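Local coordinates for malonyl CoA-acyl carrier protein transacylase (PDB 3IM9) that catalyses transfer of the malonyl group from malonyl-CoA to holo-acyl carrier protein, supplying malonyl-ACP for fatty acid biosynthesis, at residues Met137-Leu143 and Ala194-Leu200; Asn168-Gln172 and Leu290-Ile294; Val175-Lys179 and Pro205-Leu210. All blocks are in the same frame, centred on the assembly; numbering follows the deposited sequence.

Interaction 1 (Met137-Leu143 and Ala194-Leu200); sequences MAAVLGL and AKRVMPL
The guanidinium of R196 carries the methyl CE of M198 on one face, 3.4 Å above its plane and over its centre, while the aliphatic base of the same side chain leans on L141. There R196 CG meets L141 CD1 at 3.6 Å, the two side chains running side by side and pointing the same way. R196 reaches M198 through a chain bent at both chi2 and chi3, and with chi1 at 125° it lies well away from a staggered rotamer. A139 shares this face of the sheet with L141, R196 and M198. On the reverse face, A138 CB touches V197 CG1 at 3.9 Å, and V140 CG1, anti to the backbone N (chi1 178°), meets A194 CB at 4.1 Å.

The backbones pair in antiparallel fashion. A139 and M198 form an antiparallel hydrogen-bonded pair, with A139 N to M198 O at 2.8 Å and M198 N to A139 O at 2.9 Å. Beyond it, L141 N donates to R196 O and L141 O accepts from K195 N, so two residues face one: a classic beta bulge at the point where the edge strand begins. G142 follows with a positive phi (91°) that suits glycine. At the far end L200 N closes the pairing on M137 O.

Strand 196-199 is outermost in the mixed sheet, and strand 135-141 lies between it and strand 172-176, with backbone bonds such as that between V140 and I173. Helix 179-188 covers the face bearing A138, V140, V197 and P199, while helix 145-155 receives V140 and L143.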
# COMPACT_ATOMS: atom_id res chain seq x y z
N MET A 137 -15.20 2.13 -5.10
CA MET A 137 -14.66 0.86 -4.46
C MET A 137 -15.54 0.58 -3.29
O MET A 137 -16.15 1.48 -2.69
CB MET A 137 -13.20 0.97 -4.03
CG MET A 137 -12.24 1.36 -5.21
SD MET A 137 -10.60 1.54 -4.55
CE MET A 137 -10.05 -0.16 -4.61
N ALA A 138 -15.60 -0.73 -2.91
CA ALA A 138 -16.31 -1.08 -1.69
C ALA A 138 -15.62 -2.26 -1.04
O ALA A 138 -15.17 -3.18 -1.72
CB ALA A 138 -17.78 -1.47 -2.01
N ALA A 139 -15.63 -2.27 0.29
CA ALA A 139 -15.07 -3.44 1.00
C ALA A 139 -16.18 -4.48 1.22
O ALA A 139 -17.20 -4.17 1.82
CB ALA A 139 -14.50 -2.97 2.35
N VAL A 140 -15.92 -5.68 0.74
CA VAL A 140 -16.89 -6.80 0.98
C VAL A 140 -16.31 -7.61 2.16
O VAL A 140 -15.17 -8.14 2.06
CB VAL A 140 -17.04 -7.65 -0.26
CG1 VAL A 140 -18.01 -8.81 0.05
CG2 VAL A 140 -17.46 -6.82 -1.48
N LEU A 141 -17.08 -7.70 3.24
CA LEU A 141 -16.55 -8.36 4.43
C LEU A 141 -17.32 -9.65 4.59
O LEU A 141 -18.53 -9.68 4.45
CB LEU A 141 -16.72 -7.51 5.67
CG LEU A 141 -16.08 -6.10 5.51
CD1 LEU A 141 -16.24 -5.30 6.79
CD2 LEU A 141 -14.56 -6.09 5.08
N GLY A 142 -16.61 -10.69 5.02
CA GLY A 142 -17.29 -11.91 5.48
C GLY A 142 -17.51 -12.96 4.42
O GLY A 142 -18.17 -13.99 4.69
N LEU A 143 -16.98 -12.77 3.21
CA LEU A 143 -17.20 -13.75 2.15
C LEU A 143 -15.92 -14.30 1.62
O LEU A 143 -14.97 -13.56 1.48
CB LEU A 143 -18.00 -13.12 0.97
CG LEU A 143 -19.46 -12.88 1.20
CD1 LEU A 143 -20.03 -12.22 -0.08
CD2 LEU A 143 -20.20 -14.23 1.47
N ALA A 194 -23.02 -11.24 2.44
CA ALA A 194 -21.86 -10.53 2.96
C ALA A 194 -22.24 -10.06 4.36
O ALA A 194 -23.39 -9.67 4.60
CB ALA A 194 -21.54 -9.21 2.12
N LYS A 195 -21.27 -10.10 5.27
CA LYS A 195 -21.46 -9.52 6.61
C LYS A 195 -21.68 -8.02 6.48
O LYS A 195 -22.54 -7.44 7.16
CB LYS A 195 -20.26 -9.74 7.50
CG LYS A 195 -20.43 -9.28 8.94
CD LYS A 195 -21.24 -10.36 9.68
CE LYS A 195 -21.39 -10.10 11.20
NZ LYS A 195 -22.23 -11.29 11.61
N ARG A 196 -20.93 -7.38 5.60
CA ARG A 196 -21.11 -5.95 5.37
C ARG A 196 -20.39 -5.48 4.11
O ARG A 196 -19.22 -5.79 3.90
CB ARG A 196 -20.61 -5.15 6.58
CG ARG A 196 -19.58 -4.09 6.25
CD ARG A 196 -20.09 -2.70 6.57
NE ARG A 196 -19.63 -2.23 7.88
CZ ARG A 196 -19.58 -0.96 8.24
NH1 ARG A 196 -19.15 -0.63 9.45
NH2 ARG A 196 -19.97 -0.01 7.40
N VAL A 197 -21.10 -4.72 3.28
CA VAL A 197 -20.48 -4.19 2.06
C VAL A 197 -20.38 -2.67 2.33
O VAL A 197 -21.42 -1.97 2.40
CB VAL A 197 -21.22 -4.47 0.78
CG1 VAL A 197 -20.43 -3.78 -0.44
CG2 VAL A 197 -21.29 -5.96 0.51
N MET A 198 -19.17 -2.20 2.58
CA MET A 198 -18.93 -0.77 2.93
C MET A 198 -18.42 -0.01 1.71
O MET A 198 -17.34 -0.30 1.25
CB MET A 198 -17.85 -0.79 4.05
CG MET A 198 -17.58 0.58 4.52
SD MET A 198 -15.92 0.71 5.41
CE MET A 198 -16.54 0.13 6.98
N PRO A 199 -19.20 0.98 1.18
CA PRO A 199 -18.66 1.78 0.12
C PRO A 199 -17.54 2.59 0.75
O PRO A 199 -17.68 3.02 1.94
CB PRO A 199 -19.87 2.71 -0.25
CG PRO A 199 -20.70 2.80 0.95
CD PRO A 199 -20.48 1.49 1.71
N LEU A 200 -16.50 2.85 -0.03
CA LEU A 200 -15.30 3.50 0.48
C LEU A 200 -15.16 4.93 -0.04
O LEU A 200 -15.67 5.31 -1.11
CB LEU A 200 -14.04 2.73 0.04
CG LEU A 200 -13.95 1.29 0.64
CD1 LEU A 200 -12.71 0.64 0.24
CD2 LEU A 200 -14.04 1.25 2.22

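Interaction 2 (Asn168-Gln172 and Leu290-Ile294); sequences NCPGQ and LIKKI
C169 turns its thiol toward the helix with chi1 at 67°, which sets SG between its backbone N and carbonyl carbon, and L290 answers with CG anti to its own carbonyl carbon (chi1 -64°). As a result C169 SG meets L290 CD2 at 3.6 Å and is touched as closely by the aliphatic chain of K293, through CD. The other branch of L290, CD1, approaches N168 CB at 3.8 Å, and its CD2 also passes the end of Q172, the two side chains crossing at about a right angle. P170 CD rests against I294 CG1 at 3.9 Å, again with the side chains crosswise.

Residues C169 to Q172 form a type II turn, G171 taking the positive phi, and N168 and C169 together face Q172 in a classic beta bulge. This hairpin end of strands 162-169 and 172-176 thus meets helix 286-294, which packs on strand 299-303 of the parallel sheet, as expected where the small and large subdomains of FabD enzymes meet.

The contact is mainly apolar, carbon and sulfur meeting carbon, with backbone carbonyl oxygens set against carbon atoms. N168 O is buried without a polar partner, with the methyl I294 CD1 3.6 Å away, so shape fit rather than directed bonding probably holds this junction.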
# COMPACT_ATOMS: atom_id res chain seq x y z
N ASN A 168 -7.18 -8.69 0.64
CA ASN A 168 -6.52 -8.28 1.90
C ASN A 168 -6.32 -9.38 2.91
O ASN A 168 -5.21 -9.53 3.41
CB ASN A 168 -7.26 -7.07 2.51
CG ASN A 168 -7.09 -5.81 1.66
OD1 ASN A 168 -6.23 -5.76 0.78
ND2 ASN A 168 -7.86 -4.77 2.00
N CYS A 169 -7.38 -10.08 3.29
CA CYS A 169 -7.26 -11.21 4.23
C CYS A 169 -8.53 -12.02 4.07
O CYS A 169 -9.47 -11.60 3.41
CB CYS A 169 -7.06 -10.75 5.67
SG CYS A 169 -8.47 -9.88 6.41
N PRO A 170 -8.57 -13.22 4.59
CA PRO A 170 -9.85 -13.96 4.57
C PRO A 170 -10.94 -13.13 5.14
O PRO A 170 -10.82 -12.57 6.29
CB PRO A 170 -9.54 -15.15 5.51
CG PRO A 170 -8.10 -15.40 5.29
CD PRO A 170 -7.49 -13.95 5.31
N GLY A 171 -12.03 -12.96 4.35
CA GLY A 171 -13.18 -12.14 4.80
C GLY A 171 -13.06 -10.66 4.53
O GLY A 171 -13.86 -9.92 5.00
N GLN A 172 -11.97 -10.22 3.85
CA GLN A 172 -11.93 -8.78 3.52
C GLN A 172 -11.38 -8.66 2.10
O GLN A 172 -10.18 -8.80 1.84
CB GLN A 172 -11.05 -8.02 4.49
CG GLN A 172 -11.04 -6.48 4.12
CD GLN A 172 -10.11 -5.71 5.02
OE1 GLN A 172 -10.22 -5.78 6.30
NE2 GLN A 172 -9.27 -4.93 4.44
N LEU A 290 -4.22 -7.54 9.08
CA LEU A 290 -4.53 -8.41 7.96
C LEU A 290 -3.65 -9.65 8.11
O LEU A 290 -4.13 -10.74 7.83
CB LEU A 290 -4.20 -7.73 6.62
CG LEU A 290 -5.06 -6.45 6.36
CD1 LEU A 290 -4.61 -5.91 4.97
CD2 LEU A 290 -6.58 -6.76 6.31
N ILE A 291 -2.37 -9.48 8.42
CA ILE A 291 -1.50 -10.69 8.51
C ILE A 291 -1.96 -11.62 9.62
O ILE A 291 -1.92 -12.84 9.41
CB ILE A 291 -0.06 -10.31 8.62
CG1 ILE A 291 0.36 -9.63 7.31
CG2 ILE A 291 0.83 -11.56 8.86
CD1 ILE A 291 1.76 -9.02 7.33
N LYS A 292 -2.40 -11.06 10.74
CA LYS A 292 -2.91 -11.89 11.83
C LYS A 292 -4.06 -12.78 11.36
O LYS A 292 -4.16 -13.93 11.82
CB LYS A 292 -3.35 -10.98 13.00
CG LYS A 292 -3.95 -11.74 14.24
CD LYS A 292 -3.05 -12.78 14.84
CE LYS A 292 -1.79 -12.12 15.50
NZ LYS A 292 -0.87 -13.18 16.02
N LYS A 293 -4.90 -12.33 10.46
CA LYS A 293 -6.01 -13.12 9.94
C LYS A 293 -5.55 -14.12 8.92
O LYS A 293 -6.24 -15.08 8.64
CB LYS A 293 -7.11 -12.20 9.34
CG LYS A 293 -7.89 -11.44 10.45
CD LYS A 293 -8.79 -10.23 9.96
CE LYS A 293 -9.04 -9.10 11.05
NZ LYS A 293 -9.19 -7.68 10.51
N ILE A 294 -4.41 -13.86 8.31
CA ILE A 294 -3.81 -14.78 7.31
C ILE A 294 -3.05 -15.92 8.02
O ILE A 294 -3.13 -17.09 7.60
CB ILE A 294 -2.86 -14.04 6.33
CG1 ILE A 294 -3.73 -13.10 5.44
CG2 ILE A 294 -2.05 -15.05 5.39
CD1 ILE A 294 -2.93 -11.97 4.76

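Interaction 3 (Val175-Lys179 and Pro205-Leu210); sequences VSGHK and PFHSSL
S176 and F206 make the tight end of this contact: S176 OG donates to F206 O at 2.7 Å, the only hydrogen bond between the two segments. The same hydroxyl also has a weak hydrogen bond to S136 O of the neighbouring strand. With chi1 at -177° the hydroxyl lies anti to the backbone N and reaches into the turn from P205 to S208. It approaches F206 O from above the carbonyl plane, 36° out of it, so the bond is short but not aimed at a lone pair. S176 CB packs on S208 CB at 3.9 Å, and P205 CB presses on G177 O at 3.5 Å.

The loop is braced from within as well. S208 OG donates to P205 O at 2.8 Å and accepts from L210 N, the second bond making an ST turn.

Toward the partly exposed side only apolar contact remains. L210 CD1 lies over the face of the H178 ring, 3.9 Å from its centroid and 13° off the normal, a CH-pi contact in which the side chains cross at about a right angle. The imidazole is steadied at ND1 by the backbone N of I161, and H178 itself is the N-cap of helix 179-188.

The type II turn held here presents H207, probably catalytic, whose NE2 is hydrogen-bonded to S97 OG and whose ND1 meets S259 O: the serine-histidine pair of malonyltransferases, with S97, the probable nucleophile, in a GxSxG sequence consistent with a nucleophile elbow.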
# COMPACT_ATOMS: atom_id res chain seq x y z
N VAL A 175 -13.60 -4.51 -3.66
CA VAL A 175 -13.91 -4.61 -5.07
C VAL A 175 -13.94 -3.17 -5.67
O VAL A 175 -14.03 -2.17 -4.93
CB VAL A 175 -15.25 -5.27 -5.34
CG1 VAL A 175 -15.18 -6.76 -4.76
CG2 VAL A 175 -16.42 -4.53 -4.68
N SER A 176 -13.79 -3.09 -6.99
CA SER A 176 -13.67 -1.79 -7.65
C SER A 176 -14.25 -1.81 -9.03
O SER A 176 -14.22 -2.83 -9.72
CB SER A 176 -12.16 -1.49 -7.74
OG SER A 176 -11.95 -0.24 -8.29
N GLY A 177 -14.78 -0.67 -9.47
CA GLY A 177 -15.27 -0.62 -10.87
C GLY A 177 -16.31 0.47 -11.02
O GLY A 177 -16.27 1.51 -10.32
N HIS A 178 -17.23 0.30 -11.98
CA HIS A 178 -18.23 1.38 -12.18
C HIS A 178 -19.07 1.60 -10.95
O HIS A 178 -19.53 0.63 -10.32
CB HIS A 178 -19.11 0.95 -13.37
CG HIS A 178 -18.40 1.11 -14.67
ND1 HIS A 178 -17.84 0.03 -15.33
CD2 HIS A 178 -18.07 2.22 -15.40
CE1 HIS A 178 -17.22 0.46 -16.41
NE2 HIS A 178 -17.35 1.78 -16.49
N LYS A 179 -19.33 2.89 -10.62
CA LYS A 179 -20.03 3.18 -9.35
C LYS A 179 -21.45 2.59 -9.33
O LYS A 179 -21.91 2.21 -8.26
CB LYS A 179 -19.96 4.71 -9.10
CG LYS A 179 -20.64 5.06 -7.72
CD LYS A 179 -20.47 6.53 -7.45
CE LYS A 179 -20.92 6.84 -6.00
NZ LYS A 179 -22.41 6.64 -5.82
N PRO A 205 -12.06 4.11 -9.54
CA PRO A 205 -12.17 2.68 -9.54
C PRO A 205 -10.74 2.13 -9.51
O PRO A 205 -10.28 1.42 -10.38
CB PRO A 205 -12.94 2.40 -10.87
CG PRO A 205 -12.31 3.47 -11.80
CD PRO A 205 -12.16 4.68 -10.92
N PHE A 206 -10.07 2.38 -8.37
CA PHE A 206 -8.64 2.01 -8.27
C PHE A 206 -8.42 0.51 -8.28
O PHE A 206 -9.27 -0.29 -7.81
CB PHE A 206 -7.98 2.65 -7.03
CG PHE A 206 -8.19 4.17 -6.95
CD1 PHE A 206 -8.23 4.96 -8.12
CD2 PHE A 206 -8.36 4.75 -5.69
CE1 PHE A 206 -8.46 6.38 -8.03
CE2 PHE A 206 -8.53 6.15 -5.60
CZ PHE A 206 -8.61 6.93 -6.78
N HIS A 207 -7.29 0.10 -8.83
CA HIS A 207 -6.91 -1.33 -8.93
C HIS A 207 -7.95 -2.16 -9.68
O HIS A 207 -8.07 -3.37 -9.47
CB HIS A 207 -6.58 -1.94 -7.53
CG HIS A 207 -5.37 -1.33 -6.97
ND1 HIS A 207 -4.11 -1.54 -7.55
CD2 HIS A 207 -5.21 -0.44 -5.98
CE1 HIS A 207 -3.22 -0.86 -6.82
NE2 HIS A 207 -3.86 -0.16 -5.90
N SER A 208 -8.66 -1.51 -10.58
CA SER A 208 -9.53 -2.24 -11.57
C SER A 208 -8.95 -1.95 -12.96
O SER A 208 -8.14 -1.00 -13.21
CB SER A 208 -10.97 -1.73 -11.46
OG SER A 208 -11.11 -0.50 -12.23
N SER A 209 -9.37 -2.78 -13.91
CA SER A 209 -8.93 -2.64 -15.33
C SER A 209 -9.29 -1.24 -15.93
O SER A 209 -8.61 -0.78 -16.88
CB SER A 209 -9.56 -3.79 -16.15
OG SER A 209 -10.97 -3.68 -16.09
N LEU A 210 -10.26 -0.52 -15.31
CA LEU A 210 -10.54 0.83 -15.77
C LEU A 210 -9.34 1.79 -15.61
O LEU A 210 -9.26 2.75 -16.37
CB LEU A 210 -11.75 1.42 -15.03
CG LEU A 210 -13.11 0.63 -15.23
CD1 LEU A 210 -14.15 1.20 -14.35
CD2 LEU A 210 -13.46 0.82 -16.73

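Interactions 1 and 3 each use one of two neighbouring strands, 135-141 and 172-176, respectively: A138 O accepts from V175 N, and M137 reaches from the first contact to S176 and F206 of the third. Interaction 2 sits at the turn entering strand 172-176, where G171 O receives G142 N. Their chemistry follows their place. Interaction 1 is partly buried edge pairing, built on backbone hydrogen bonds, with a bulge at one end; interaction 2, also partly buried, joins the mixed sheet to a helix of the other subdomain by mainly apolar surfaces; interaction 3 is the buried one, where a serine hydroxyl bonds to the loop that carries the probable active-site histidine.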